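Local coordinates for protein beta-N-acetylglucosaminidase Nag2 (PDB 6EZR) that probably catalyses the hydrolysis of terminal non-reducing N-acetyl-D-hexosamine residues in N-acetyl-beta-D-hexosaminides, as a member of glycosyl hydrolase family 20, at residues Q32-W37 with I102-D107; K197-S202 with S219-A224; P315-I320 with K379-L384; Y431-A436 with L485-A490. One frame throughout, in Å; residues are numbered along the deposited sequence.

In the fold
Contact 4 is the buried one of the four, near the middle of the chain, where two parallel strands of the catalytic barrel add a histidine-tryptophan ring pair to their backbone bonds. Contact 3 belongs to the same domain, its centre about 23 Å from that of contact 4, but joins helical pieces outside the barrel sheet, through side-chain packing with no hydrogen bond across. Contacts 1 and 2 are partly buried and lie on opposite sides of the chain's centre. Contact 2 is a regular parallel strand pair with one apolar and one largely charged face; contact 1, in the N-terminal sheet region, has one backbone bond, a water and a leucine on a phenyl ring.

Contact 1: Q32-W37 with I102-D107; sequences QDLNSW and IDFVVD
L34 and F104 meet through a CH-pi contact: the CD2 methyl of L34 sits over one face of the F104 ring, 3.8 Å from its centroid and shifted toward the rim, nearest CD2 of F104. In the phenylalanine a chi1 of 62° sets CG between the backbone N and the carbonyl carbon, which turns a face of the ring to the leucine. Apolar packing continues from the same leucine, whose methyls meet the tip of I102 end to end, CD2 of L34 lying 3.7 Å from CD1 of I102. Further along, CB of W37 rests 3.8 Å from CB of F104, while the indole leads off, with CE3 still near CG2 of I102.

The polar part is small. V105 N donates to N35 O at 3.0 Å, with an N-H...O angle of 163°. A water ties the two segments together beside it: it accepts from N35 N (2.7 Å) and from N35 ND2, and donates to V105 O and, at longer range, to D33 O. That bridge joins N35 to V105 a second time. A CA-H...O contact also runs from F104 CA to S36 O, 3.6 Å.

Around the pair, strand 34-35 hydrogen-bonds to strand 72-73, strand 99-105 runs beside 38-42 and 110-117 in the larger sheet, and F26 of strand 19-28 touches L34, W37 and I102.

Contact 2: K197-S202 with S219-A224; sequences KIIFKS and SIKIEA
K197 O receives the first bond between the segments, from I220 N at 3.0 Å, and CB of S219 also crowds against this carbonyl; the lysine's own ammonium turns to E218 in a salt bridge. I198 stands beside I220 on the face that also carries F200 and I222, the two isoleucines only loosely in touch. At I199 the bonding tightens: its N donates to I220 O and its O accepts from I222 N, each 2.7 Å long, so both polar backbone atoms of I199 are spent on the neighbouring strand. Such alternation, with one residue bonding to the two on either side of its partner, defines a parallel pair, here strands 198-202 and 220-224 at 17° to each other. They belong to the mixed sheet of family 20 domain 2, where helix 227-240 lies over the F200 face through F230, A233 and C234. F200 and I222 point the same way, side by side; CD1 of I222 lies 3.7 Å from CZ of F200, off-centre from the ring. On the other face K201 reaches out fully extended, CG anti to the backbone N (chi1 176°). NZ of K201 is 4.5 Å from OE1 of E223, too far for a salt bridge, and that carboxylate is held by N203. K201 N bonds to I222 O at 2.8 Å, whereas A224 N to K201 O is weak at 3.4 Å. S202 adds a CA-H...O contact with A224 O.

Contact 3: P315-I320 with K379-L384; sequences PQLTEI and KSLPHL
Q316, L317 and I320, from the short helix 316-319 and its end, pack against S380 and L381 where helix 375-380 stops and the chain turns into helix 382-385. These are connecting helices of the family 20 catalytic domain, a beta/alpha barrel: helix 375-380 follows barrel strand 363-370, and the other segment comes after the 296-303/306-307 hairpin. L381 serves both helices, as the first residue to leave the first and the N-cap residue of the second.

S380 fits against the turn of the short helix. Its CB lies 3.5 Å from Q316 O, and its hydroxyl approaches CB of I320, with OG 3.7 Å away. The branches of L381 divide their work. CD2 rests against the amide group of Q316, 3.6 Å from both CD and OE1, the two side chains crossing near a right angle; a bend at chi2 of Q316 (95°) folds the amide round to meet it. CD1 instead meets CD2 of L317 at 4.0 Å, again crosswise, and F415 of helix 410-426 touches both leucines. At the other end, CG2 of I320 approaches K379 O at 3.9 Å.

No hydrogen bond crosses the contact; several of the polar groups have partners of their own. S380 OG bonds to A376 O, a turn back in its own helix; Q316 O takes the N-H of I320 at 2.8 Å; and K379 NZ goes to E331 and T329. Cohesion between the helices therefore rests on close fit and dispersion, the Q316 amide presenting its flat side to a methyl of L381.

Contact 4: Y431-A436 with L485-A490; sequences YVHIGA and LGWEEA
L485 O is gripped from the neighbouring strand: I434 N donates to it at 2.8 Å, coming in tilted from the carbonyl plane. A weaker CA-H...O contact joins H433 CA to L485 O at 3.4 Å. L485 N in turn gives its hydrogen to V432 O at 2.9 Å, so the leucine brackets H433 as parallel strands do. Beyond it the regular pattern breaks. G435, with a positive phi, swings its carbonyl across to receive W487 N at 2.9 Å, almost straight at the hydrogen (171°).

The side chains of this face turn round H433. Its ring is put forward by CG lying anti to the backbone N (chi1 -161°), and its edge is directed at the face of W487, the planes 55° apart. CE1 of H433 does the touching, 3.4 Å from NE1 of W487, while the peptide from L485 to G486 passes over one face of the imidazole. A weak bond from G435 N to ND1 of H433, in the plane of the ring, may help to fix its rotation. L485 also lays CD2 against CB of Y431, 3.9 Å away.

In the barrel, strand 431-435 runs between 363-370 and 483-487. E367 of the former bonds to W487 NE1, helix 465-479 packs on V432, I434 and A436, and E489 OE1 holds the backbone N of E438, the predicted proton donor, consistent with the segments after the two strand ends bordering the active site.

Contact 1: Q32-W37 with I102-D107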
loop_
_atom_site.group_PDB
_atom_site.type_symbol
_atom_site.label_atom_id
_atom_site.label_comp_id
_atom_site.label_asym_id
_atom_site.label_seq_id
_atom_site.Cartn_x
_atom_site.Cartn_y
_atom_site.Cartn_z
ATOM N N GLN A 32 10.831 5.533 -43.614
ATOM C CA GLN A 32 12.032 4.696 -43.786
ATOM C C GLN A 32 11.895 3.350 -43.069
ATOM O O GLN A 32 11.166 3.226 -42.081
ATOM C CB GLN A 32 13.311 5.427 -43.331
ATOM C CG GLN A 32 13.292 6.011 -41.918
ATOM C CD GLN A 32 12.714 7.424 -41.827
ATOM O OE1 GLN A 32 12.775 8.205 -42.783
ATOM N NE2 GLN A 32 12.153 7.758 -40.663
ATOM N N ASP A 33 12.612 2.354 -43.592
ATOM C CA ASP A 33 12.629 0.988 -43.052
ATOM C C ASP A 33 13.231 0.936 -41.651
ATOM O O ASP A 33 14.093 1.747 -41.312
ATOM C CB ASP A 33 13.461 0.065 -43.950
ATOM C CG ASP A 33 12.913 -0.052 -45.365
ATOM O OD1 ASP A 33 11.871 0.571 -45.670
ATOM O OD2 ASP A 33 13.538 -0.776 -46.174
ATOM N N LEU A 34 12.767 -0.023 -40.849
ATOM C CA LEU A 34 13.372 -0.315 -39.546
ATOM C C LEU A 34 14.321 -1.487 -39.714
ATOM O O LEU A 34 13.911 -2.541 -40.191
ATOM C CB LEU A 34 12.310 -0.647 -38.498
ATOM C CG LEU A 34 11.566 0.548 -37.896
ATOM C CD1 LEU A 34 10.334 0.073 -37.140
ATOM C CD2 LEU A 34 12.469 1.375 -36.985
ATOM N N ASN A 35 15.581 -1.289 -39.329
ATOM C CA ASN A 35 16.621 -2.317 -39.431
ATOM C C ASN A 35 17.112 -2.715 -38.047
ATOM O O ASN A 35 17.314 -1.854 -37.191
ATOM C CB ASN A 35 17.805 -1.813 -40.269
ATOM C CG ASN A 35 17.413 -1.480 -41.701
ATOM O OD1 ASN A 35 17.468 -2.336 -42.586
ATOM N ND2 ASN A 35 17.023 -0.232 -41.937
ATOM N N SER A 36 17.313 -4.019 -37.851
ATOM C CA SER A 36 17.787 -4.597 -36.581
ATOM C C SER A 36 16.990 -4.055 -35.394
ATOM O O SER A 36 17.541 -3.539 -34.418
ATOM C CB SER A 36 19.299 -4.388 -36.411
ATOM O OG SER A 36 20.014 -5.341 -37.181
ATOM N N TRP A 37 15.676 -4.197 -35.510
ATOM C CA TRP A 37 14.732 -3.562 -34.598
ATOM C C TRP A 37 14.161 -4.590 -33.625
ATOM O O TRP A 37 14.107 -5.783 -33.934
ATOM C CB TRP A 37 13.610 -2.850 -35.371
ATOM C CG TRP A 37 12.654 -3.783 -36.018
ATOM C CD1 TRP A 37 12.818 -4.430 -37.202
ATOM C CD2 TRP A 37 11.390 -4.196 -35.502
ATOM N NE1 TRP A 37 11.732 -5.225 -37.463
ATOM C CE2 TRP A 37 10.836 -5.100 -36.437
ATOM C CE3 TRP A 37 10.668 -3.893 -34.339
ATOM C CZ2 TRP A 37 9.588 -5.703 -36.248
ATOM C CZ3 TRP A 37 9.425 -4.491 -34.152
ATOM C CH2 TRP A 37 8.900 -5.390 -35.104
ATOM N N ILE A 102 10.731 1.000 -29.207
ATOM C CA ILE A 102 11.567 0.166 -30.082
ATOM C C ILE A 102 13.039 0.546 -30.006
ATOM O O ILE A 102 13.383 1.702 -29.772
ATOM C CB ILE A 102 11.100 0.138 -31.560
ATOM C CG1 ILE A 102 10.902 1.549 -32.123
ATOM C CG2 ILE A 102 9.827 -0.687 -31.697
ATOM C CD1 ILE A 102 10.932 1.588 -33.641
ATOM N N ASP A 103 13.881 -0.467 -30.176
ATOM C CA ASP A 103 15.320 -0.324 -30.315
ATOM C C ASP A 103 15.639 -0.690 -31.749
ATOM O O ASP A 103 15.125 -1.680 -32.255
ATOM C CB ASP A 103 16.041 -1.277 -29.361
ATOM C CG ASP A 103 15.964 -0.819 -27.916
ATOM O OD1 ASP A 103 16.622 0.185 -27.577
ATOM O OD2 ASP A 103 15.247 -1.461 -27.117
ATOM N N PHE A 104 16.479 0.107 -32.401
ATOM C CA PHE A 104 16.813 -0.110 -33.810
ATOM C C PHE A 104 18.124 0.569 -34.203
ATOM O O PHE A 104 18.700 1.334 -33.430
ATOM C CB PHE A 104 15.648 0.311 -34.729
ATOM C CG PHE A 104 15.281 1.771 -34.646
ATOM C CD1 PHE A 104 14.548 2.264 -33.572
ATOM C CD2 PHE A 104 15.621 2.647 -35.675
ATOM C CE1 PHE A 104 14.189 3.608 -33.509
ATOM C CE2 PHE A 104 15.266 3.990 -35.619
ATOM C CZ PHE A 104 14.548 4.471 -34.534
ATOM N N VAL A 105 18.583 0.253 -35.411
ATOM C CA VAL A 105 19.876 0.691 -35.933
ATOM C C VAL A 105 19.684 1.429 -37.257
ATOM O O VAL A 105 19.221 0.830 -38.228
ATOM C CB VAL A 105 20.792 -0.542 -36.129
ATOM C CG1 VAL A 105 22.030 -0.228 -36.965
ATOM C CG2 VAL A 105 21.204 -1.099 -34.776
ATOM N N VAL A 106 20.036 2.715 -37.287
ATOM C CA VAL A 106 20.130 3.482 -38.544
ATOM C C VAL A 106 21.600 3.849 -38.811
ATOM O O VAL A 106 22.225 4.578 -38.031
ATOM C CB VAL A 106 19.196 4.731 -38.586
ATOM C CG1 VAL A 106 17.751 4.326 -38.318
ATOM C CG2 VAL A 106 19.625 5.834 -37.623
ATOM N N ASP A 107 22.147 3.304 -39.900
ATOM C CA ASP A 107 23.550 3.519 -40.304
ATOM C C ASP A 107 24.554 3.161 -39.191
ATOM O O ASP A 107 25.390 3.979 -38.791
ATOM C CB ASP A 107 23.759 4.958 -40.812
ATOM C CG ASP A 107 22.953 5.262 -42.069
ATOM O OD1 ASP A 107 22.996 4.455 -43.022
ATOM O OD2 ASP A 107 22.285 6.318 -42.110
HETATM O O HOH W 1 16.476 1.247 -39.229
#

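Contact 2: K197-S202 with S219-A224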
loop_
_atom_site.group_PDB
_atom_site.type_symbol
_atom_site.label_atom_id
_atom_site.label_comp_id
_atom_site.label_asym_id
_atom_site.label_seq_id
_atom_site.Cartn_x
_atom_site.Cartn_y
_atom_site.Cartn_z
ATOM N N LYS A 197 -12.222 29.371 25.420
ATOM C CA LYS A 197 -13.542 28.742 25.307
ATOM C C LYS A 197 -13.476 27.280 24.856
ATOM O O LYS A 197 -14.446 26.550 25.021
ATOM C CB LYS A 197 -14.417 29.527 24.334
ATOM C CG LYS A 197 -14.810 30.910 24.819
ATOM C CD LYS A 197 -15.338 31.756 23.672
ATOM C CE LYS A 197 -15.977 33.051 24.155
ATOM N NZ LYS A 197 -17.412 32.858 24.502
ATOM N N ILE A 198 -12.347 26.871 24.277
ATOM C CA ILE A 198 -12.112 25.474 23.887
ATOM C C ILE A 198 -11.110 24.849 24.872
ATOM O O ILE A 198 -9.978 25.306 24.990
ATOM C CB ILE A 198 -11.644 25.362 22.416
ATOM C CG1 ILE A 198 -12.714 25.949 21.481
ATOM C CG2 ILE A 198 -11.395 23.907 22.031
ATOM C CD1 ILE A 198 -12.205 26.364 20.120
ATOM N N ILE A 199 -11.537 23.790 25.560
ATOM C CA ILE A 199 -10.843 23.286 26.750
ATOM C C ILE A 199 -10.367 21.852 26.553
ATOM O O ILE A 199 -11.129 21.002 26.104
ATOM C CB ILE A 199 -11.769 23.396 27.987
ATOM C CG1 ILE A 199 -11.893 24.865 28.398
ATOM C CG2 ILE A 199 -11.254 22.595 29.178
ATOM C CD1 ILE A 199 -13.154 25.192 29.160
ATOM N N PHE A 200 -9.106 21.606 26.908
ATOM C CA PHE A 200 -8.518 20.266 26.936
ATOM C C PHE A 200 -8.272 19.868 28.391
ATOM O O PHE A 200 -7.490 20.509 29.092
ATOM C CB PHE A 200 -7.207 20.238 26.148
ATOM C CG PHE A 200 -7.392 20.275 24.657
ATOM C CD1 PHE A 200 -7.662 21.473 24.000
ATOM C CD2 PHE A 200 -7.290 19.111 23.902
ATOM C CE1 PHE A 200 -7.834 21.504 22.618
ATOM C CE2 PHE A 200 -7.458 19.140 22.524
ATOM C CZ PHE A 200 -7.728 20.338 21.878
ATOM N N LYS A 201 -8.940 18.806 28.832
ATOM C CA LYS A 201 -8.940 18.389 30.234
ATOM C C LYS A 201 -8.586 16.911 30.359
ATOM O O LYS A 201 -9.048 16.094 29.579
ATOM C CB LYS A 201 -10.325 18.644 30.839
ATOM C CG LYS A 201 -10.483 18.172 32.276
ATOM C CD LYS A 201 -11.919 18.255 32.751
ATOM C CE LYS A 201 -12.057 17.665 34.145
ATOM N NZ LYS A 201 -13.488 17.562 34.536
ATOM N N SER A 202 -7.789 16.576 31.366
ATOM C CA SER A 202 -7.454 15.184 31.662
ATOM C C SER A 202 -8.615 14.451 32.330
ATOM O O SER A 202 -9.295 15.009 33.182
ATOM C CB SER A 202 -6.244 15.124 32.587
ATOM O OG SER A 202 -5.843 13.791 32.802
ATOM N N SER A 219 -19.046 27.039 24.725
ATOM C CA SER A 219 -17.754 26.388 24.946
ATOM C C SER A 219 -17.689 24.978 24.366
ATOM O O SER A 219 -18.709 24.396 23.991
ATOM C CB SER A 219 -17.424 26.345 26.444
ATOM O OG SER A 219 -18.426 25.661 27.171
ATOM N N ILE A 220 -16.462 24.462 24.293
ATOM C CA ILE A 220 -16.168 23.074 23.918
ATOM C C ILE A 220 -15.201 22.478 24.943
ATOM O O ILE A 220 -14.157 23.066 25.225
ATOM C CB ILE A 220 -15.536 22.957 22.509
ATOM C CG1 ILE A 220 -16.550 23.344 21.431
ATOM C CG2 ILE A 220 -15.059 21.530 22.243
ATOM C CD1 ILE A 220 -15.943 23.635 20.069
ATOM N N LYS A 221 -15.547 21.304 25.469
ATOM C CA LYS A 221 -14.706 20.594 26.425
ATOM C C LYS A 221 -14.294 19.244 25.838
ATOM O O LYS A 221 -15.155 18.440 25.474
ATOM C CB LYS A 221 -15.445 20.393 27.756
ATOM C CG LYS A 221 -14.507 20.138 28.937
ATOM C CD LYS A 221 -15.094 19.222 30.011
ATOM C CE LYS A 221 -15.664 19.962 31.213
ATOM N NZ LYS A 221 -17.037 20.486 30.989
ATOM N N ILE A 222 -12.982 19.014 25.744
ATOM C CA ILE A 222 -12.417 17.730 25.313
ATOM C C ILE A 222 -11.769 17.044 26.509
ATOM O O ILE A 222 -10.895 17.611 27.156
ATOM C CB ILE A 222 -11.371 17.895 24.182
ATOM C CG1 ILE A 222 -12.050 18.377 22.898
ATOM C CG2 ILE A 222 -10.659 16.574 23.895
ATOM C CD1 ILE A 222 -11.097 18.911 21.853
ATOM N N GLU A 223 -12.203 15.812 26.771
ATOM C CA GLU A 223 -11.667 14.980 27.840
ATOM C C GLU A 223 -11.019 13.745 27.241
ATOM O O GLU A 223 -11.534 13.181 26.283
ATOM C CB GLU A 223 -12.778 14.543 28.788
ATOM C CG GLU A 223 -13.291 15.619 29.723
ATOM C CD GLU A 223 -14.493 15.144 30.520
ATOM O OE1 GLU A 223 -14.301 14.367 31.482
ATOM O OE2 GLU A 223 -15.629 15.537 30.175
ATOM N N ALA A 224 -9.890 13.337 27.811
ATOM C CA ALA A 224 -9.236 12.084 27.450
ATOM C C ALA A 224 -8.223 11.693 28.515
ATOM O O ALA A 224 -7.751 12.542 29.265
ATOM C CB ALA A 224 -8.543 12.207 26.097
#

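Contact 3: P315-I320 with K379-L384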
loop_
_atom_site.group_PDB
_atom_site.type_symbol
_atom_site.label_atom_id
_atom_site.label_comp_id
_atom_site.label_asym_id
_atom_site.label_seq_id
_atom_site.Cartn_x
_atom_site.Cartn_y
_atom_site.Cartn_z
ATOM N N PRO A 315 25.748 1.378 1.011
ATOM C CA PRO A 315 25.185 2.443 0.161
ATOM C C PRO A 315 24.727 2.024 -1.249
ATOM O O PRO A 315 23.980 2.773 -1.884
ATOM C CB PRO A 315 26.334 3.453 0.072
ATOM C CG PRO A 315 27.560 2.626 0.231
ATOM C CD PRO A 315 27.194 1.576 1.237
ATOM N N GLN A 316 25.163 0.855 -1.722
ATOM C CA GLN A 316 24.727 0.314 -3.021
ATOM C C GLN A 316 23.218 0.015 -3.085
ATOM O O GLN A 316 22.624 0.088 -4.159
ATOM C CB GLN A 316 25.495 -0.965 -3.397
ATOM C CG GLN A 316 27.020 -0.854 -3.425
ATOM C CD GLN A 316 27.682 -1.302 -2.122
ATOM O OE1 GLN A 316 27.178 -1.024 -1.032
ATOM N NE2 GLN A 316 28.811 -1.994 -2.230
ATOM N N LEU A 317 22.612 -0.326 -1.947
ATOM C CA LEU A 317 21.179 -0.624 -1.873
ATOM C C LEU A 317 20.287 0.522 -2.364
ATOM O O LEU A 317 19.195 0.275 -2.866
ATOM C CB LEU A 317 20.783 -1.018 -0.446
ATOM C CG LEU A 317 21.251 -2.396 0.038
ATOM C CD1 LEU A 317 21.110 -2.499 1.547
ATOM C CD2 LEU A 317 20.487 -3.526 -0.632
ATOM N N THR A 318 20.755 1.759 -2.202
ATOM C CA THR A 318 20.095 2.942 -2.756
ATOM C C THR A 318 20.757 3.461 -4.044
ATOM O O THR A 318 20.061 3.882 -4.969
ATOM C CB THR A 318 20.042 4.075 -1.721
ATOM O OG1 THR A 318 21.328 4.221 -1.105
ATOM C CG2 THR A 318 19.001 3.765 -0.661
ATOM N N GLU A 319 22.087 3.448 -4.103
ATOM C CA GLU A 319 22.807 3.915 -5.302
ATOM C C GLU A 319 22.443 3.085 -6.557
ATOM O O GLU A 319 22.336 3.632 -7.657
ATOM C CB GLU A 319 24.325 3.915 -5.071
ATOM C CG GLU A 319 25.079 4.901 -5.964
ATOM C CD GLU A 319 26.540 4.527 -6.216
ATOM O OE1 GLU A 319 26.839 3.328 -6.449
ATOM O OE2 GLU A 319 27.391 5.449 -6.206
ATOM N N ILE A 320 22.242 1.780 -6.362
ATOM C CA ILE A 320 21.813 0.848 -7.415
ATOM C C ILE A 320 20.341 0.457 -7.244
ATOM O O ILE A 320 19.527 0.627 -8.165
ATOM C CB ILE A 320 22.673 -0.447 -7.406
ATOM C CG1 ILE A 320 24.174 -0.127 -7.549
ATOM C CG2 ILE A 320 22.237 -1.421 -8.498
ATOM C CD1 ILE A 320 24.567 0.614 -8.816
ATOM N N LYS A 379 20.593 -7.592 -6.681
ATOM C CA LYS A 379 21.197 -6.883 -7.827
ATOM C C LYS A 379 22.089 -5.697 -7.414
ATOM O O LYS A 379 22.954 -5.271 -8.187
ATOM C CB LYS A 379 20.107 -6.416 -8.808
ATOM C CG LYS A 379 19.343 -7.560 -9.471
ATOM C CD LYS A 379 19.730 -7.816 -10.923
ATOM C CE LYS A 379 18.785 -7.092 -11.867
ATOM N NZ LYS A 379 19.251 -7.097 -13.278
ATOM N N SER A 380 21.860 -5.163 -6.214
ATOM C CA SER A 380 22.713 -4.129 -5.617
ATOM C C SER A 380 24.007 -4.682 -5.013
ATOM O O SER A 380 25.046 -4.027 -5.076
ATOM C CB SER A 380 21.943 -3.373 -4.533
ATOM O OG SER A 380 20.815 -2.727 -5.082
ATOM N N LEU A 381 23.934 -5.880 -4.427
ATOM C CA LEU A 381 25.069 -6.500 -3.724
ATOM C C LEU A 381 25.379 -7.921 -4.241
ATOM O O LEU A 381 25.331 -8.887 -3.466
ATOM C CB LEU A 381 24.789 -6.536 -2.214
ATOM C CG LEU A 381 24.451 -5.204 -1.537
ATOM C CD1 LEU A 381 23.991 -5.442 -0.107
ATOM C CD2 LEU A 381 25.633 -4.251 -1.556
ATOM N N PRO A 382 25.712 -8.050 -5.547
ATOM C CA PRO A 382 25.990 -9.373 -6.139
ATOM C C PRO A 382 27.172 -10.135 -5.511
ATOM O O PRO A 382 27.085 -11.349 -5.322
ATOM C CB PRO A 382 26.255 -9.059 -7.621
ATOM C CG PRO A 382 26.551 -7.603 -7.682
ATOM C CD PRO A 382 25.814 -6.969 -6.546
ATOM N N HIS A 383 28.253 -9.433 -5.176
ATOM C CA HIS A 383 29.408 -10.067 -4.517
ATOM C C HIS A 383 29.078 -10.621 -3.123
ATOM O O HIS A 383 29.681 -11.606 -2.695
ATOM C CB HIS A 383 30.594 -9.101 -4.434
ATOM C CG HIS A 383 30.990 -8.522 -5.756
ATOM N ND1 HIS A 383 31.142 -9.292 -6.889
ATOM C CD2 HIS A 383 31.266 -7.250 -6.127
ATOM C CE1 HIS A 383 31.486 -8.518 -7.903
ATOM N NE2 HIS A 383 31.569 -7.274 -7.467
ATOM N N LEU A 384 28.124 -9.995 -2.429
ATOM C CA LEU A 384 27.693 -10.456 -1.108
ATOM C C LEU A 384 26.590 -11.529 -1.168
ATOM O O LEU A 384 26.593 -12.458 -0.367
ATOM C CB LEU A 384 27.213 -9.244 -0.299
ATOM C CG LEU A 384 27.366 -9.231 1.222
ATOM C CD1 LEU A 384 28.826 -9.293 1.658
ATOM C CD2 LEU A 384 26.704 -7.973 1.769
#

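Contact 4: Y431-A436 with L485-A490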
loop_
_atom_site.group_PDB
_atom_site.type_symbol
_atom_site.label_atom_id
_atom_site.label_comp_id
_atom_site.label_asym_id
_atom_site.label_seq_id
_atom_site.Cartn_x
_atom_site.Cartn_y
_atom_site.Cartn_z
ATOM N N TYR A 431 8.711 -2.665 16.575
ATOM C CA TYR A 431 8.245 -3.658 15.608
ATOM C C TYR A 431 8.997 -3.461 14.292
ATOM O O TYR A 431 9.243 -2.333 13.873
ATOM C CB TYR A 431 6.741 -3.508 15.337
ATOM C CG TYR A 431 5.873 -3.392 16.569
ATOM C CD1 TYR A 431 5.745 -4.455 17.452
ATOM C CD2 TYR A 431 5.170 -2.216 16.846
ATOM C CE1 TYR A 431 4.953 -4.357 18.585
ATOM C CE2 TYR A 431 4.369 -2.106 17.981
ATOM C CZ TYR A 431 4.264 -3.180 18.845
ATOM O OH TYR A 431 3.477 -3.084 19.974
ATOM N N VAL A 432 9.377 -4.568 13.666
ATOM C CA VAL A 432 9.933 -4.561 12.317
ATOM C C VAL A 432 9.291 -5.714 11.583
ATOM O O VAL A 432 9.258 -6.834 12.089
ATOM C CB VAL A 432 11.469 -4.725 12.289
ATOM C CG1 VAL A 432 11.983 -4.792 10.853
ATOM C CG2 VAL A 432 12.140 -3.576 13.020
ATOM N N HIS A 433 8.782 -5.407 10.390
ATOM C CA HIS A 433 8.114 -6.358 9.519
ATOM C C HIS A 433 9.179 -6.912 8.582
ATOM O O HIS A 433 9.923 -6.150 7.972
ATOM C CB HIS A 433 6.999 -5.640 8.749
ATOM C CG HIS A 433 5.962 -6.549 8.168
ATOM N ND1 HIS A 433 6.265 -7.552 7.278
ATOM C CD2 HIS A 433 4.618 -6.579 8.321
ATOM C CE1 HIS A 433 5.160 -8.177 6.920
ATOM N NE2 HIS A 433 4.142 -7.596 7.528
ATOM N N ILE A 434 9.256 -8.238 8.501
ATOM C CA ILE A 434 10.360 -8.948 7.831
ATOM C C ILE A 434 9.972 -9.604 6.487
ATOM O O ILE A 434 10.821 -10.166 5.781
ATOM C CB ILE A 434 10.957 -10.005 8.807
ATOM C CG1 ILE A 434 12.439 -10.289 8.507
ATOM C CG2 ILE A 434 10.129 -11.289 8.817
ATOM C CD1 ILE A 434 13.381 -9.157 8.874
ATOM N N GLY A 435 8.681 -9.560 6.177
ATOM C CA GLY A 435 8.134 -10.076 4.947
ATOM C C GLY A 435 7.751 -11.509 5.215
ATOM O O GLY A 435 6.618 -11.800 5.583
ATOM N N ALA A 436 8.727 -12.398 5.074
ATOM C CA ALA A 436 8.533 -13.828 5.280
ATOM C C ALA A 436 7.405 -14.432 4.422
ATOM O O ALA A 436 6.638 -15.274 4.886
ATOM C CB ALA A 436 8.313 -14.113 6.762
ATOM N N LEU A 485 7.479 -8.955 12.876
ATOM C CA LEU A 485 6.186 -9.044 12.185
ATOM C C LEU A 485 6.394 -9.744 10.833
ATOM O O LEU A 485 7.432 -9.582 10.190
ATOM C CB LEU A 485 5.608 -7.639 11.977
ATOM C CG LEU A 485 4.778 -6.987 13.103
ATOM C CD1 LEU A 485 5.351 -7.186 14.492
ATOM C CD2 LEU A 485 4.593 -5.500 12.837
ATOM N N GLY A 486 5.411 -10.521 10.402
ATOM C CA GLY A 486 5.500 -11.231 9.126
ATOM C C GLY A 486 4.162 -11.395 8.438
ATOM O O GLY A 486 3.114 -11.254 9.063
ATOM N N TRP A 487 4.209 -11.698 7.143
ATOM C CA TRP A 487 3.008 -11.955 6.360
ATOM C C TRP A 487 2.447 -13.358 6.615
ATOM O O TRP A 487 3.155 -14.247 7.092
ATOM C CB TRP A 487 3.300 -11.799 4.873
ATOM C CG TRP A 487 3.545 -10.386 4.433
ATOM C CD1 TRP A 487 4.663 -9.906 3.825
ATOM C CD2 TRP A 487 2.637 -9.282 4.532
ATOM N NE1 TRP A 487 4.521 -8.564 3.560
ATOM C CE2 TRP A 487 3.283 -8.161 3.978
ATOM C CE3 TRP A 487 1.344 -9.128 5.050
ATOM C CZ2 TRP A 487 2.682 -6.902 3.926
ATOM C CZ3 TRP A 487 0.750 -7.882 5.004
ATOM C CH2 TRP A 487 1.416 -6.782 4.447
ATOM N N GLU A 488 1.156 -13.501 6.315
ATOM C CA GLU A 488 0.389 -14.766 6.260
ATOM C C GLU A 488 1.159 -16.094 6.425
ATOM O O GLU A 488 0.967 -16.832 7.397
ATOM C CB GLU A 488 -0.388 -14.772 4.919
ATOM C CG GLU A 488 -1.309 -15.955 4.670
ATOM C CD GLU A 488 -2.510 -15.987 5.599
ATOM O OE1 GLU A 488 -3.104 -14.918 5.855
ATOM O OE2 GLU A 488 -2.878 -17.093 6.052
ATOM N N GLU A 489 2.033 -16.379 5.468
ATOM C CA GLU A 489 2.660 -17.694 5.353
ATOM C C GLU A 489 3.787 -17.967 6.360
ATOM O O GLU A 489 4.248 -19.104 6.465
ATOM C CB GLU A 489 3.169 -17.898 3.937
ATOM C CG GLU A 489 2.081 -17.790 2.878
ATOM C CD GLU A 489 2.648 -17.495 1.510
ATOM O OE1 GLU A 489 3.396 -16.490 1.383
ATOM O OE2 GLU A 489 2.356 -18.274 0.576
ATOM N N ALA A 490 4.213 -16.950 7.106
ATOM C CA ALA A 490 5.159 -17.146 8.213
ATOM C C ALA A 490 4.688 -18.137 9.295
ATOM O O ALA A 490 5.522 -18.709 9.983
ATOM C CB ALA A 490 5.519 -15.812 8.848
#